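PDB 4QNI: DUF4973 domain-containing protein from Bacteroides thetaiotaomicron, which is of unknown function but is probably an auxiliary nutrient-binding protein built of two domains. Local coordinates for residues 71-74 with 75-78; 223-227 with 228-232. All coordinates share one frame; numbering follows the deposited sequence.

Interaction 1 (71-74 with 75-78); sequences AHDA and DTLN
Asp73 caps the helix 74-85 from its N-cap position, and the evidence is a pair of bonds to Thr76. Thr76 N donates to Asp73 OD1 over 3.2 Å and nearly straight (168°), and Thr76 OG1 donates to Asp73 OD2 at 2.7 Å. Both donors stand above the carboxylate plane, the amide steeply (57°) and the hydroxyl less so. Asp73 reaches them because its CG lies anti to the backbone N (chi1 -170°), while Thr76 keeps OG1 beside its own N, so amide and hydroxyl face the same acid. Lys160 adds a long, weak ion pair at Asp73 OD2.

The backbone supplies the first helical turn: Asn78 N donates to Ala74 O at 2.8 Å. The polar ends of Asp75 and Asn78 turn instead to Asn117 of the second subunit, with OD1 and ND2 respectively as the bonding atoms. Leu77 packs on Val137 and Pro139 of strand 135-142.

Asp73 OD1 and Asp75 OD2, 4.8 Å apart, would carry like charges if both are ionised, with a water close to both. The two Thr76 bonds fix the rotation of the buried carboxylate where strand 66-72 gives way to helix, and its negative charge at the helix N-terminus would be favoured by the helix dipole.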
# COMPACT_ATOMS: atom_id res chain seq x y z
N ALA A 71 -7.57 -24.95 20.23
CA ALA A 71 -6.49 -25.90 20.45
C ALA A 71 -5.13 -25.27 20.18
O ALA A 71 -5.05 -24.25 19.49
CB ALA A 71 -6.68 -27.15 19.58
N HIS A 72 -4.09 -25.90 20.75
CA HIS A 72 -2.68 -25.56 20.57
C HIS A 72 -2.38 -25.73 19.08
O HIS A 72 -2.92 -26.64 18.46
CB HIS A 72 -1.81 -26.50 21.44
CG HIS A 72 -0.35 -26.20 21.38
ND1 HIS A 72 0.60 -27.22 21.29
CD2 HIS A 72 0.30 -25.01 21.38
CE1 HIS A 72 1.77 -26.62 21.21
NE2 HIS A 72 1.64 -25.29 21.25
N ASP A 73 -1.65 -24.78 18.47
CA ASP A 73 -1.34 -24.82 17.04
C ASP A 73 0.18 -24.69 16.82
O ASP A 73 0.66 -23.68 16.30
CB ASP A 73 -2.13 -23.71 16.30
CG ASP A 73 -2.08 -23.80 14.78
OD1 ASP A 73 -1.43 -24.75 14.24
OD2 ASP A 73 -2.65 -22.91 14.13
N ALA A 74 0.93 -25.73 17.18
CA ALA A 74 2.38 -25.78 17.02
C ALA A 74 2.77 -25.75 15.52
O ALA A 74 3.82 -25.19 15.18
CB ALA A 74 2.93 -27.02 17.70
N ASP A 75 1.89 -26.25 14.64
CA ASP A 75 2.10 -26.30 13.18
C ASP A 75 2.29 -24.94 12.58
O ASP A 75 3.29 -24.73 11.92
CB ASP A 75 0.94 -27.00 12.46
CG ASP A 75 0.94 -28.50 12.55
OD1 ASP A 75 2.04 -29.10 12.49
OD2 ASP A 75 -0.16 -29.08 12.64
N THR A 76 1.36 -24.00 12.83
CA THR A 76 1.44 -22.63 12.31
C THR A 76 2.72 -21.94 12.85
O THR A 76 3.38 -21.23 12.10
CB THR A 76 0.16 -21.86 12.66
OG1 THR A 76 -0.95 -22.58 12.12
CG2 THR A 76 0.15 -20.44 12.11
N LEU A 77 3.06 -22.16 14.12
CA LEU A 77 4.26 -21.58 14.71
C LEU A 77 5.50 -22.14 13.98
O LEU A 77 6.39 -21.36 13.63
CB LEU A 77 4.33 -21.87 16.23
CG LEU A 77 5.56 -21.34 16.98
CD1 LEU A 77 5.78 -19.86 16.74
CD2 LEU A 77 5.43 -21.61 18.46
N ASN A 78 5.53 -23.46 13.74
CA ASN A 78 6.65 -24.08 13.01
C ASN A 78 6.83 -23.47 11.61
O ASN A 78 7.95 -23.10 11.28
CB ASN A 78 6.47 -25.57 12.90
CG ASN A 78 6.70 -26.27 14.22
OD1 ASN A 78 7.29 -25.71 15.15
ND2 ASN A 78 6.21 -27.48 14.34
O HOH W 1 -1.55 -27.84 15.39

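Interaction 2 (223-227 with 228-232); sequences VDEDY and TDRRK
Arg230 folds back across the preceding turn, its aliphatic chain lying against backbone carbonyls and its guanidinium ending near them. CD sits 3.3 Å from Glu225 O, and the bend at chi3 (-54°) brings NH1 to 3.1 Å from the same oxygen, which meets the guanidinium obliquely. A weak bond also runs from NH1 to Tyr227 O, an atom whose position is less certain. NH2 continues outward to the carbonyls of Ser133 and Glu90.

The backbone bonds define two consecutive type I turns. Tyr227 N to Asp224 O (3.1 Å) closes the first, and Arg230 N to Tyr227 O closes the second, with the same reservation about that oxygen. Inside the first, Asp226 N donates to Asp224 OD1 at 2.9 Å, an Asx turn; Lys203 takes the other carboxylate oxygen in a salt bridge.

Contacts of the Tyr227 ring form a third group. Val223 CA lies 3.8 Å above one face, and the carboxylate OD1 of Asp229 comes to the edge, 3.6 Å from Tyr227 CD2, with carboxylate and ring planes only 8° apart. Tyr281 of the second subunit meets this ring edge-to-face.

Were Arg230 replaced by an alanine, Ser133 O would probably lose this donor, Glu90 O one bond, and Glu225 O the methylene packed against it. One buried cation thus ties 223-232, in the BT_3044-like C-terminal region, to loop carbonyls of the DUF4973 region.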
# COMPACT_ATOMS: atom_id res chain seq x y z
N VAL A 223 23.66 -5.75 21.74
CA VAL A 223 23.04 -7.07 21.58
C VAL A 223 21.53 -6.90 21.72
O VAL A 223 21.07 -6.08 22.52
CB VAL A 223 23.60 -8.11 22.59
CG1 VAL A 223 22.95 -9.49 22.41
CG2 VAL A 223 25.12 -8.21 22.50
N ASP A 224 20.76 -7.62 20.92
CA ASP A 224 19.30 -7.59 20.98
C ASP A 224 18.77 -8.99 20.66
O ASP A 224 19.56 -9.93 20.50
CB ASP A 224 18.69 -6.49 20.08
CG ASP A 224 18.89 -6.63 18.57
OD1 ASP A 224 18.98 -7.78 18.08
OD2 ASP A 224 18.89 -5.59 17.87
N GLU A 225 17.44 -9.10 20.60
CA GLU A 225 16.64 -10.30 20.33
C GLU A 225 17.00 -11.04 19.05
O GLU A 225 16.67 -12.22 18.92
CB GLU A 225 15.19 -9.87 20.20
CG GLU A 225 14.24 -10.68 21.02
CD GLU A 225 12.85 -10.08 20.98
OE1 GLU A 225 12.23 -10.09 19.90
OE2 GLU A 225 12.38 -9.62 22.04
N ASP A 226 17.58 -10.34 18.05
CA ASP A 226 17.87 -11.00 16.78
C ASP A 226 19.33 -11.53 16.72
O ASP A 226 19.73 -12.06 15.69
CB ASP A 226 17.49 -10.11 15.58
CG ASP A 226 15.98 -9.95 15.41
OD1 ASP A 226 15.21 -10.84 15.88
OD2 ASP A 226 15.56 -8.95 14.80
N TYR A 227 20.05 -11.52 17.86
CA TYR A 227 21.38 -12.12 18.02
C TYR A 227 21.20 -13.58 18.38
O TYR A 227 20.51 -13.89 19.36
CB TYR A 227 22.20 -11.39 19.12
CG TYR A 227 22.86 -10.10 18.67
CD1 TYR A 227 22.10 -9.05 18.15
CD2 TYR A 227 24.24 -9.92 18.78
CE1 TYR A 227 22.70 -7.88 17.71
CE2 TYR A 227 24.84 -8.72 18.39
CZ TYR A 227 24.07 -7.71 17.84
OH TYR A 227 24.64 -6.53 17.44
N THR A 228 21.83 -14.49 17.62
CA THR A 228 21.71 -15.92 17.90
C THR A 228 22.40 -16.26 19.23
O THR A 228 22.02 -17.23 19.87
CB THR A 228 22.27 -16.78 16.74
OG1 THR A 228 23.67 -16.57 16.64
CG2 THR A 228 21.59 -16.50 15.40
N ASP A 229 23.38 -15.44 19.65
CA ASP A 229 24.16 -15.62 20.91
C ASP A 229 23.64 -14.75 22.11
O ASP A 229 24.32 -14.71 23.14
CB ASP A 229 25.67 -15.35 20.68
CG ASP A 229 26.05 -14.05 19.97
OD1 ASP A 229 25.13 -13.36 19.48
OD2 ASP A 229 27.28 -13.74 19.89
N ARG A 230 22.43 -14.11 21.99
CA ARG A 230 21.70 -13.31 23.00
C ARG A 230 21.99 -13.69 24.45
O ARG A 230 22.32 -12.85 25.29
CB ARG A 230 20.16 -13.56 22.89
CG ARG A 230 19.44 -12.96 21.75
CD ARG A 230 17.93 -13.02 21.90
NE ARG A 230 17.33 -14.33 22.15
CZ ARG A 230 17.05 -15.23 21.21
NH1 ARG A 230 17.42 -15.02 19.95
NH2 ARG A 230 16.47 -16.37 21.53
N ARG A 231 21.70 -14.99 24.75
CA ARG A 231 21.66 -15.62 26.08
C ARG A 231 22.98 -15.47 26.85
O ARG A 231 22.97 -15.49 28.08
CB ARG A 231 21.25 -17.11 25.94
CG ARG A 231 19.84 -17.30 25.34
CD ARG A 231 19.60 -18.73 24.90
NE ARG A 231 18.27 -19.00 24.35
CZ ARG A 231 17.93 -18.86 23.06
NH1 ARG A 231 18.80 -18.36 22.19
NH2 ARG A 231 16.71 -19.18 22.65
N LYS A 232 24.09 -15.27 26.13
CA LYS A 232 25.41 -15.04 26.73
C LYS A 232 25.53 -13.59 27.26
O LYS A 232 26.45 -13.30 28.02
CB LYS A 232 26.52 -15.30 25.67
CG LYS A 232 27.29 -16.61 25.81
CD LYS A 232 28.45 -16.74 24.78
CE LYS A 232 29.77 -16.09 25.22
NZ LYS A 232 30.93 -16.54 24.39

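How the interactions relate
Interactions 1 and 2 lie in different regions of the chain, DUF4973 and BT_3044-like, with centres about 24 Å apart and nearest atoms about 12 Å apart, so they do not touch. Each is partly buried and each reaches the second subunit, but by different chemistry: asparagine and aspartate side chains bond across from 75-78, whereas an aromatic ring packs edge-to-face from 223-227. Interaction 1 joins a strand to a helix, and a buried acid serves backbone and hydroxyl donors. Interaction 2 belongs to the loop between strands 215-219 and 234-240, where carbonyl oxygens gather round a buried arginine. Thus an anion meets donors at a helix start in one, and a cation meets acceptors at turns in the other.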